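Local coordinates for protein phosphatase (Thermotoga maritima, PDB 1NF2) that probably hydrolyses phosphate esters as a magnesium-dependent phosphatase of the HAD family, with a separate domain thought to bind the substrate, at residues V100-I106 against T145-I151; V109-D115 against Y130-L136; L157-K161 against K176-L182. One frame throughout, in Å; residues are numbered along the deposited sequence.

Contact 1: V100-I106 against T145-I151; sequences VHWQAYI and TTKLLLI
Strands 102-105 and 147-151 run antiparallel, their axes 4.8 Å apart at closest approach and 157° between their directions. They are the two central strands of a six-stranded mixed sheet ordered 130-132, 110-112, 102-105, 147-151, 181-186, 172-178. Gln103 and Leu149 form a hydrogen-bonded pair, with Gln103 N 3.0 Å from Leu149 O; Trp102-Leu150 and Ala104-Leu148 are the non-hydrogen-bonded pairs beside it. At one end Ile151 N bonds to His101 O, and a water joins His101 N to Ile151 O. At the other, Thr146 N reaches Tyr105 O at 2.8 Å.

Gln103, Tyr105, Lys147 and Leu149 share one face. The Gln103 side chain lies alongside Leu149, its NE2 3.5 Å from Leu149 CD1. Lys147 CG sits between the residue's backbone N and carbonyl carbon (chi1 70°), and the chain then runs extended beside the Tyr105 ring, CE 3.5 Å from Tyr105 CE2. On the other face the small Ala104 CB meets Leu148 CD2 at 3.7 Å.

Helices thus cover both faces: apolar side chains, the Trp102 indole among them, pack against helix 85-95, while the Gln103 face, under helix 117-125, also carries polar ends, Lys147 NZ bound to Glu183 and Tyr105 OH to Tyr122.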
loop_
_atom_site.group_PDB
_atom_site.type_symbol
_atom_site.label_atom_id
_atom_site.label_comp_id
_atom_site.label_asym_id
_atom_site.label_seq_id
_atom_site.Cartn_x
_atom_site.Cartn_y
_atom_site.Cartn_z
ATOM N N VAL A 100 23.399 -3.942 11.301
ATOM C CA VAL A 100 22.035 -3.508 11.571
ATOM C C VAL A 100 21.083 -4.682 11.387
ATOM O O VAL A 100 21.489 -5.767 10.970
ATOM C CB VAL A 100 21.609 -2.393 10.604
ATOM C CG1 VAL A 100 22.512 -1.184 10.770
ATOM C CG2 VAL A 100 21.667 -2.905 9.175
ATOM N N HIS A 101 19.813 -4.463 11.709
ATOM C CA HIS A 101 18.802 -5.500 11.555
ATOM C C HIS A 101 17.916 -5.127 10.372
ATOM O O HIS A 101 17.063 -4.242 10.459
ATOM C CB HIS A 101 17.984 -5.638 12.840
ATOM C CG HIS A 101 18.760 -6.221 13.981
ATOM N ND1 HIS A 101 19.330 -7.477 13.927
ATOM C CD2 HIS A 101 19.080 -5.715 15.196
ATOM C CE1 HIS A 101 19.967 -7.718 15.058
ATOM N NE2 HIS A 101 19.831 -6.665 15.845
ATOM N N TRP A 102 18.144 -5.801 9.254
ATOM C CA TRP A 102 17.386 -5.524 8.051
ATOM C C TRP A 102 16.628 -6.737 7.549
ATOM O O TRP A 102 17.012 -7.881 7.798
ATOM C CB TRP A 102 18.312 -5.015 6.947
ATOM C CG TRP A 102 19.372 -5.993 6.563
ATOM C CD1 TRP A 102 20.494 -6.312 7.273
ATOM C CD2 TRP A 102 19.414 -6.781 5.369
ATOM N NE1 TRP A 102 21.235 -7.247 6.592
ATOM C CE2 TRP A 102 20.597 -7.552 5.421
ATOM C CE3 TRP A 102 18.568 -6.908 4.259
ATOM C CZ2 TRP A 102 20.955 -8.441 4.404
ATOM C CZ3 TRP A 102 18.923 -7.788 3.247
ATOM C CH2 TRP A 102 20.110 -8.545 3.326
ATOM N N GLN A 103 15.545 -6.456 6.832
ATOM C CA GLN A 103 14.679 -7.469 6.254
ATOM C C GLN A 103 14.395 -7.057 4.813
ATOM O O GLN A 103 14.575 -5.896 4.449
ATOM C CB GLN A 103 13.387 -7.549 7.060
ATOM C CG GLN A 103 12.779 -6.191 7.367
ATOM C CD GLN A 103 11.585 -6.287 8.297
ATOM O OE1 GLN A 103 11.690 -6.820 9.403
ATOM N NE2 GLN A 103 10.443 -5.768 7.854
ATOM N N ALA A 104 13.956 -8.000 3.991
ATOM C CA ALA A 104 13.679 -7.683 2.597
ATOM C C ALA A 104 12.367 -8.278 2.099
ATOM O O ALA A 104 11.987 -9.381 2.485
ATOM C CB ALA A 104 14.832 -8.175 1.717
ATOM N N TYR A 105 11.685 -7.529 1.237
ATOM C CA TYR A 105 10.432 -7.971 0.637
ATOM C C TYR A 105 10.758 -8.470 -0.761
ATOM O O TYR A 105 10.993 -7.678 -1.672
ATOM C CB TYR A 105 9.447 -6.807 0.567
ATOM C CG TYR A 105 8.824 -6.464 1.900
ATOM C CD1 TYR A 105 7.678 -7.121 2.339
ATOM C CD2 TYR A 105 9.374 -5.482 2.721
ATOM C CE1 TYR A 105 7.090 -6.806 3.560
ATOM C CE2 TYR A 105 8.793 -5.158 3.946
ATOM C CZ TYR A 105 7.650 -5.826 4.356
ATOM O OH TYR A 105 7.052 -5.511 5.555
ATOM N N ILE A 106 10.765 -9.790 -0.929
ATOM C CA ILE A 106 11.107 -10.388 -2.212
ATOM C C ILE A 106 10.010 -11.279 -2.774
ATOM O O ILE A 106 9.677 -12.312 -2.195
ATOM C CB ILE A 106 12.392 -11.226 -2.076
ATOM C CG1 ILE A 106 13.538 -10.320 -1.617
ATOM C CG2 ILE A 106 12.708 -11.926 -3.389
ATOM C CD1 ILE A 106 14.760 -11.080 -1.179
ATOM N N THR A 145 14.398 -6.668 -4.919
ATOM C CA THR A 145 13.482 -6.568 -3.797
ATOM C C THR A 145 12.518 -5.404 -3.995
ATOM O O THR A 145 12.867 -4.398 -4.620
ATOM C CB THR A 145 14.255 -6.353 -2.492
ATOM O OG1 THR A 145 13.340 -6.269 -1.397
ATOM C CG2 THR A 145 15.062 -5.065 -2.566
ATOM N N THR A 146 11.303 -5.554 -3.469
ATOM C CA THR A 146 10.297 -4.502 -3.574
ATOM C C THR A 146 10.723 -3.409 -2.612
ATOM O O THR A 146 10.579 -2.225 -2.901
ATOM C CB THR A 146 8.891 -5.011 -3.185
ATOM O OG1 THR A 146 8.535 -6.117 -4.019
ATOM C CG2 THR A 146 7.859 -3.906 -3.348
ATOM N N LYS A 147 11.237 -3.812 -1.454
ATOM C CA LYS A 147 11.720 -2.841 -0.490
ATOM C C LYS A 147 12.524 -3.450 0.652
ATOM O O LYS A 147 12.469 -4.650 0.909
ATOM C CB LYS A 147 10.576 -1.991 0.069
ATOM C CG LYS A 147 9.605 -2.699 0.977
ATOM C CD LYS A 147 8.622 -1.683 1.544
ATOM C CE LYS A 147 7.499 -2.337 2.331
ATOM N NZ LYS A 147 6.465 -1.330 2.705
ATOM N N LEU A 148 13.284 -2.590 1.318
ATOM C CA LEU A 148 14.123 -2.992 2.431
ATOM C C LEU A 148 13.622 -2.236 3.633
ATOM O O LEU A 148 13.089 -1.135 3.507
ATOM C CB LEU A 148 15.588 -2.620 2.153
ATOM C CG LEU A 148 16.164 -3.327 0.924
ATOM C CD1 LEU A 148 17.531 -2.748 0.565
ATOM C CD2 LEU A 148 16.263 -4.813 1.202
ATOM N N LEU A 149 13.786 -2.832 4.800
ATOM C CA LEU A 149 13.341 -2.194 6.018
ATOM C C LEU A 149 14.346 -2.462 7.122
ATOM O O LEU A 149 14.779 -3.594 7.313
ATOM C CB LEU A 149 11.960 -2.729 6.408
ATOM C CG LEU A 149 11.259 -2.070 7.598
ATOM C CD1 LEU A 149 9.777 -2.390 7.553
ATOM C CD2 LEU A 149 11.875 -2.549 8.900
ATOM N N LEU A 150 14.726 -1.407 7.833
ATOM C CA LEU A 150 15.659 -1.536 8.940
ATOM C C LEU A 150 14.897 -1.288 10.229
ATOM O O LEU A 150 14.034 -0.412 10.289
ATOM C CB LEU A 150 16.796 -0.518 8.825
ATOM C CG LEU A 150 17.957 -0.854 7.883
ATOM C CD1 LEU A 150 17.460 -0.958 6.452
ATOM C CD2 LEU A 150 19.023 0.223 8.014
ATOM N N ILE A 151 15.224 -2.059 11.257
ATOM C CA ILE A 151 14.568 -1.919 12.546
ATOM C C ILE A 151 15.604 -1.688 13.649
ATOM O O ILE A 151 16.495 -2.512 13.864
ATOM C CB ILE A 151 13.707 -3.178 12.849
ATOM C CG1 ILE A 151 13.334 -3.235 14.331
ATOM C CG2 ILE A 151 14.449 -4.429 12.413
ATOM C CD1 ILE A 151 12.409 -2.146 14.775
HETATM O O HOH W 1 19.121 -2.034 12.246
#

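Contact 2: V109-D115 against Y130-L136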
loop_
_atom_site.group_PDB
_atom_site.type_symbol
_atom_site.label_atom_id
_atom_site.label_comp_id
_atom_site.label_asym_id
_atom_site.label_seq_id
_atom_site.Cartn_x
_atom_site.Cartn_y
_atom_site.Cartn_z
ATOM N N VAL A 109 7.228 -11.928 -0.219
ATOM C CA VAL A 109 7.565 -12.705 0.975
ATOM C C VAL A 109 8.541 -11.880 1.814
ATOM O O VAL A 109 9.513 -11.336 1.290
ATOM C CB VAL A 109 8.229 -14.061 0.618
ATOM C CG1 VAL A 109 8.571 -14.830 1.896
ATOM C CG2 VAL A 109 7.292 -14.889 -0.249
ATOM N N LEU A 110 8.271 -11.765 3.110
ATOM C CA LEU A 110 9.141 -10.994 3.989
ATOM C C LEU A 110 10.234 -11.911 4.520
ATOM O O LEU A 110 9.942 -12.970 5.081
ATOM C CB LEU A 110 8.357 -10.420 5.176
ATOM C CG LEU A 110 8.809 -9.082 5.774
ATOM C CD1 LEU A 110 8.174 -8.914 7.144
ATOM C CD2 LEU A 110 10.316 -9.017 5.891
ATOM N N TYR A 111 11.486 -11.503 4.327
ATOM C CA TYR A 111 12.637 -12.270 4.799
ATOM C C TYR A 111 13.414 -11.429 5.804
ATOM O O TYR A 111 13.423 -10.202 5.723
ATOM C CB TYR A 111 13.577 -12.614 3.639
ATOM C CG TYR A 111 13.040 -13.605 2.635
ATOM C CD1 TYR A 111 13.272 -14.969 2.778
ATOM C CD2 TYR A 111 12.321 -13.171 1.521
ATOM C CE1 TYR A 111 12.808 -15.880 1.830
ATOM C CE2 TYR A 111 11.851 -14.070 0.570
ATOM C CZ TYR A 111 12.097 -15.419 0.729
ATOM O OH TYR A 111 11.635 -16.305 -0.220
ATOM N N SER A 112 14.062 -12.100 6.749
ATOM C CA SER A 112 14.884 -11.433 7.753
ATOM C C SER A 112 16.160 -12.252 7.882
ATOM O O SER A 112 16.120 -13.483 7.879
ATOM C CB SER A 112 14.174 -11.372 9.104
ATOM O OG SER A 112 14.932 -10.606 10.025
ATOM N N GLU A 113 17.293 -11.572 7.985
ATOM C CA GLU A 113 18.573 -12.259 8.098
ATOM C C GLU A 113 18.671 -13.075 9.380
ATOM O O GLU A 113 19.091 -14.231 9.361
ATOM C CB GLU A 113 19.716 -11.248 8.055
ATOM C CG GLU A 113 20.791 -11.587 7.048
ATOM C CD GLU A 113 21.940 -10.604 7.084
ATOM O OE1 GLU A 113 22.764 -10.632 6.144
ATOM O OE2 GLU A 113 22.022 -9.810 8.049
ATOM N N LYS A 114 18.273 -12.466 10.491
ATOM C CA LYS A 114 18.336 -13.128 11.790
ATOM C C LYS A 114 16.968 -13.136 12.468
ATOM O O LYS A 114 16.205 -12.179 12.339
ATOM C CB LYS A 114 19.350 -12.403 12.678
ATOM C CG LYS A 114 20.698 -12.175 12.007
ATOM C CD LYS A 114 21.547 -11.185 12.785
ATOM C CE LYS A 114 22.828 -10.850 12.039
ATOM N NZ LYS A 114 23.632 -9.834 12.769
ATOM N N ASP A 115 16.659 -14.211 13.189
ATOM C CA ASP A 115 15.374 -14.312 13.875
ATOM C C ASP A 115 15.467 -13.702 15.264
ATOM O O ASP A 115 15.545 -14.416 16.262
ATOM C CB ASP A 115 14.934 -15.775 13.993
ATOM C CG ASP A 115 13.475 -15.916 14.417
ATOM O OD1 ASP A 115 13.002 -17.065 14.540
ATOM O OD2 ASP A 115 12.801 -14.883 14.623
ATOM N N TYR A 130 6.869 -14.052 8.256
ATOM C CA TYR A 130 8.223 -13.790 7.779
ATOM C C TYR A 130 9.047 -15.069 7.809
ATOM O O TYR A 130 8.690 -16.039 8.477
ATOM C CB TYR A 130 8.922 -12.715 8.619
ATOM C CG TYR A 130 9.216 -13.126 10.041
ATOM C CD1 TYR A 130 8.238 -13.031 11.030
ATOM C CD2 TYR A 130 10.474 -13.613 10.399
ATOM C CE1 TYR A 130 8.504 -13.409 12.345
ATOM C CE2 TYR A 130 10.750 -13.994 11.709
ATOM C CZ TYR A 130 9.762 -13.888 12.678
ATOM O OH TYR A 130 10.034 -14.249 13.980
ATOM N N ARG A 131 10.154 -15.062 7.078
ATOM C CA ARG A 131 11.031 -16.215 7.012
ATOM C C ARG A 131 12.472 -15.790 7.258
ATOM O O ARG A 131 12.913 -14.745 6.777
ATOM C CB ARG A 131 10.883 -16.889 5.645
ATOM C CG ARG A 131 9.573 -17.656 5.491
ATOM C CD ARG A 131 9.292 -18.029 4.048
ATOM N NE ARG A 131 8.253 -19.055 3.917
ATOM C CZ ARG A 131 7.017 -18.962 4.403
ATOM N NH1 ARG A 131 6.633 -17.883 5.072
ATOM N NH2 ARG A 131 6.155 -19.952 4.210
ATOM N N VAL A 132 13.191 -16.595 8.034
ATOM C CA VAL A 132 14.585 -16.314 8.346
ATOM C C VAL A 132 15.492 -16.880 7.263
ATOM O O VAL A 132 15.457 -18.073 6.964
ATOM C CB VAL A 132 14.993 -16.915 9.707
ATOM C CG1 VAL A 132 14.289 -16.171 10.825
ATOM C CG2 VAL A 132 14.632 -18.394 9.755
ATOM N N GLU A 133 16.297 -16.007 6.672
ATOM C CA GLU A 133 17.219 -16.396 5.612
ATOM C C GLU A 133 18.574 -15.734 5.858
ATOM O O GLU A 133 18.789 -14.580 5.484
ATOM C CB GLU A 133 16.661 -15.962 4.251
ATOM C CG GLU A 133 17.619 -16.165 3.082
ATOM C CD GLU A 133 17.893 -17.626 2.784
ATOM O OE1 GLU A 133 18.172 -18.386 3.733
ATOM O OE2 GLU A 133 17.839 -18.014 1.596
ATOM N N PRO A 134 19.510 -16.462 6.489
ATOM C CA PRO A 134 20.849 -15.939 6.787
ATOM C C PRO A 134 21.590 -15.474 5.534
ATOM O O PRO A 134 22.426 -14.570 5.592
ATOM C CB PRO A 134 21.536 -17.124 7.455
ATOM C CG PRO A 134 20.917 -18.296 6.744
ATOM C CD PRO A 134 19.452 -17.914 6.741
ATOM N N ASN A 135 21.266 -16.090 4.400
ATOM C CA ASN A 135 21.903 -15.755 3.133
ATOM C C ASN A 135 21.049 -14.783 2.315
ATOM O O ASN A 135 21.061 -14.800 1.082
ATOM C CB ASN A 135 22.159 -17.036 2.342
ATOM C CG ASN A 135 22.949 -16.790 1.081
ATOM O OD1 ASN A 135 23.985 -16.126 1.104
ATOM N ND2 ASN A 135 22.466 -17.328 -0.034
ATOM N N LEU A 136 20.315 -13.926 3.018
ATOM C CA LEU A 136 19.442 -12.954 2.376
ATOM C C LEU A 136 20.198 -12.050 1.406
ATOM O O LEU A 136 19.662 -11.652 0.371
ATOM C CB LEU A 136 18.736 -12.112 3.440
ATOM C CG LEU A 136 17.660 -11.136 2.959
ATOM C CD1 LEU A 136 16.668 -11.849 2.045
ATOM C CD2 LEU A 136 16.949 -10.551 4.175
HETATM O O HOH W 2 22.996 -12.468 4.287
#
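Asp115 OD2 is held by two groups: Tyr130 OH donates to it at 2.9 Å, and Lys120 of helix 117-125 forms a salt bridge with it. The hydroxyl comes from the syn side, 29° out of the carboxylate plane. OD2 lies at the edge of the Tyr130 ring, near its plane, and the carboxylate is turned 74° to the ring. With CG anti to the backbone N (chi1 -167°), Asp115 swings its carboxylate back to the neighbouring strand, and its CB packs on Val132 CG1. The lysine would probably stabilise the carboxylate's negative charge.

Behind this link the strands run parallel. Leu110 O accepts from Arg131 N, Arg131 O from Ser112 N at 2.9 Å, and Ser112 O from Glu133 N at 2.8 Å. On the face opposite Ser112 and Val132, the Tyr111 ring lies beside Glu133, its CD1 3.8 Å from Glu133 CB, while Leu136 CD1 touches Tyr111 CB at 3.6 Å. Leucine suits this buried place, where the turn from Glu133 leads into helix 136-143. A water bridges Glu113 OE1 and Pro134 O; Lys96 pairs with the same carboxylate.

Strand 110-112, helix 117-125 and strand 130-132 make a beta-alpha-beta crossover, which places 130-132 at the edge of the six-stranded sheet.

Contact 3: L157-K161 against K176-L182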
loop_
_atom_site.group_PDB
_atom_site.type_symbol
_atom_site.label_atom_id
_atom_site.label_comp_id
_atom_site.label_asym_id
_atom_site.label_seq_id
_atom_site.Cartn_x
_atom_site.Cartn_y
_atom_site.Cartn_z
ATOM N N LEU A 157 18.228 4.633 14.535
ATOM C CA LEU A 157 17.507 4.618 13.269
ATOM C C LEU A 157 17.488 6.015 12.651
ATOM O O LEU A 157 17.519 6.160 11.430
ATOM C CB LEU A 157 16.074 4.114 13.470
ATOM C CG LEU A 157 15.417 3.473 12.245
ATOM C CD1 LEU A 157 16.191 2.214 11.864
ATOM C CD2 LEU A 157 13.968 3.125 12.550
ATOM N N ASP A 158 17.433 7.041 13.496
ATOM C CA ASP A 158 17.436 8.419 13.007
ATOM C C ASP A 158 18.787 8.719 12.368
ATOM O O ASP A 158 18.889 9.540 11.455
ATOM C CB ASP A 158 17.193 9.406 14.152
ATOM C CG ASP A 158 15.721 9.615 14.446
ATOM O OD1 ASP A 158 15.408 10.380 15.384
ATOM O OD2 ASP A 158 14.877 9.021 13.743
ATOM N N GLU A 159 19.824 8.051 12.864
ATOM C CA GLU A 159 21.169 8.239 12.341
ATOM C C GLU A 159 21.317 7.456 11.040
ATOM O O GLU A 159 21.835 7.971 10.050
ATOM C CB GLU A 159 22.204 7.771 13.370
ATOM C CG GLU A 159 22.126 8.529 14.692
ATOM C CD GLU A 159 23.095 8.010 15.742
ATOM O OE1 GLU A 159 23.094 8.554 16.866
ATOM O OE2 GLU A 159 23.855 7.063 15.451
ATOM N N LEU A 160 20.851 6.212 11.042
ATOM C CA LEU A 160 20.929 5.386 9.849
ATOM C C LEU A 160 20.179 6.061 8.709
ATOM O O LEU A 160 20.647 6.083 7.572
ATOM C CB LEU A 160 20.346 4.005 10.126
ATOM C CG LEU A 160 21.160 3.175 11.116
ATOM C CD1 LEU A 160 20.498 1.825 11.321
ATOM C CD2 LEU A 160 22.578 2.999 10.584
ATOM N N LYS A 161 19.019 6.624 9.026
ATOM C CA LYS A 161 18.203 7.324 8.041
ATOM C C LYS A 161 19.057 8.400 7.375
ATOM O O LYS A 161 19.127 8.496 6.151
ATOM C CB LYS A 161 17.008 7.968 8.743
ATOM C CG LYS A 161 15.880 8.403 7.834
ATOM C CD LYS A 161 16.137 9.733 7.167
ATOM C CE LYS A 161 14.938 10.131 6.316
ATOM N NZ LYS A 161 15.054 11.511 5.772
ATOM N N LYS A 176 11.286 7.115 7.372
ATOM C CA LYS A 176 10.855 6.444 8.587
ATOM C C LYS A 176 9.353 6.237 8.457
ATOM O O LYS A 176 8.623 7.178 8.135
ATOM C CB LYS A 176 11.144 7.320 9.808
ATOM C CG LYS A 176 12.617 7.584 10.074
ATOM C CD LYS A 176 13.280 6.416 10.780
ATOM C CE LYS A 176 12.666 6.179 12.157
ATOM N NZ LYS A 176 12.717 7.390 13.022
ATOM N N SER A 177 8.889 5.013 8.680
ATOM C CA SER A 177 7.458 4.741 8.597
ATOM C C SER A 177 6.914 4.948 10.002
ATOM O O SER A 177 5.765 5.352 10.191
ATOM C CB SER A 177 7.200 3.307 8.133
ATOM O OG SER A 177 7.711 2.366 9.059
ATOM N N PHE A 178 7.775 4.675 10.978
ATOM C CA PHE A 178 7.467 4.827 12.392
ATOM C C PHE A 178 8.782 4.948 13.156
ATOM O O PHE A 178 9.848 4.657 12.617
ATOM C CB PHE A 178 6.651 3.630 12.896
ATOM C CG PHE A 178 5.224 3.630 12.419
ATOM C CD1 PHE A 178 4.402 4.731 12.657
ATOM C CD2 PHE A 178 4.706 2.547 11.716
ATOM C CE1 PHE A 178 3.085 4.755 12.196
ATOM C CE2 PHE A 178 3.390 2.562 11.252
ATOM C CZ PHE A 178 2.579 3.669 11.494
ATOM N N PRO A 179 8.724 5.389 14.420
ATOM C CA PRO A 179 9.912 5.558 15.263
ATOM C C PRO A 179 10.969 4.459 15.166
ATOM O O PRO A 179 12.164 4.733 15.247
ATOM C CB PRO A 179 9.319 5.666 16.661
ATOM C CG PRO A 179 8.063 6.428 16.405
ATOM C CD PRO A 179 7.505 5.742 15.169
ATOM N N THR A 180 10.536 3.219 14.988
ATOM C CA THR A 180 11.484 2.120 14.911
ATOM C C THR A 180 11.557 1.425 13.556
ATOM O O THR A 180 12.187 0.377 13.437
ATOM C CB THR A 180 11.178 1.060 15.984
ATOM O OG1 THR A 180 9.823 0.614 15.842
ATOM C CG2 THR A 180 11.376 1.643 17.378
ATOM N N TYR A 181 10.927 1.997 12.533
ATOM C CA TYR A 181 10.958 1.385 11.201
ATOM C C TYR A 181 11.454 2.347 10.122
ATOM O O TYR A 181 10.890 3.426 9.925
ATOM C CB TYR A 181 9.572 0.851 10.811
ATOM C CG TYR A 181 8.955 -0.097 11.816
ATOM C CD1 TYR A 181 9.735 -1.034 12.495
ATOM C CD2 TYR A 181 7.585 -0.064 12.085
ATOM C CE1 TYR A 181 9.170 -1.911 13.420
ATOM C CE2 TYR A 181 7.008 -0.942 13.006
ATOM C CZ TYR A 181 7.808 -1.862 13.669
ATOM O OH TYR A 181 7.249 -2.737 14.570
ATOM N N LEU A 182 12.511 1.937 9.428
ATOM C CA LEU A 182 13.109 2.734 8.354
ATOM C C LEU A 182 12.872 1.953 7.069
ATOM O O LEU A 182 13.218 0.770 6.983
ATOM C CB LEU A 182 14.618 2.877 8.580
ATOM C CG LEU A 182 15.339 4.151 8.124
ATOM C CD1 LEU A 182 16.832 3.861 8.069
ATOM C CD2 LEU A 182 14.842 4.616 6.769
#
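Lys176 meets helix 154-168 with its chain from CG to NZ. Bent at each torsion beyond CB, it curls across Leu157, with CD 3.9 Å from Leu157 CG, and forms a salt bridge to Asp158, NZ approaching Asp158 OD2 nearly along its C-O bond at 2.8 Å. Nearer the backbone, Lys176 CG touches Lys161 CG at 4.0 Å, methylene against methylene, while the Lys161 chain bends at its second torsion and carries its amine away. Lysine suits the spot because its aliphatic part can cover a leucine while its charge reaches the helix surface.

The strand direction changes at Ser177. Ser177 and Phe178 stand opposite the single residue Tyr181, forming a classic bulge, and a type I turn from Phe178 to Tyr181 joins strands 172-178 and 181-186 as a beta hairpin. Ser177 N bonds to Tyr181 O at 2.8 Å, and Tyr181 N to Phe178 O at 2.9 Å. Pro179, with its restricted backbone, fits the turn and rests on Pro154, at the start of the helix.

The Tyr181 side chain leaves the backbone away from the helix, and its ring meets Tyr122 edge-to-face. Leu182 leaves toward it: its CB lies 3.7 Å from Leu157 CD1, the two leucines side by side and antiparallel. Beyond it, Leu182 CD1 reaches Leu160 CB at 4.1 Å, and the branched, buried side chain also packs on Leu150 of strand 147-151.

Overall arrangement
All three contacts belong to one six-stranded mixed sheet. Contact 1 pairs two of its inner strands, and the others flank it: contact 2 toward the outer strand 130-132, about 9 Å between centres, and contact 3 toward the outer hairpin and its helix, about 12 Å between centres. Ala104 N to Tyr111 O (2.9 Å) links contacts 1 and 2, and Leu150 N to Leu182 O (2.8 Å) links contacts 1 and 3. Contacts 2 and 3, about 20 Å between centres, do not touch. The magnesium ion, bound by Asp8, Asp10 and Asp214, lies about 10 Å from the side chain of Phe178 and about 13 Å from that of Lys147, while contact 2 is remote from it.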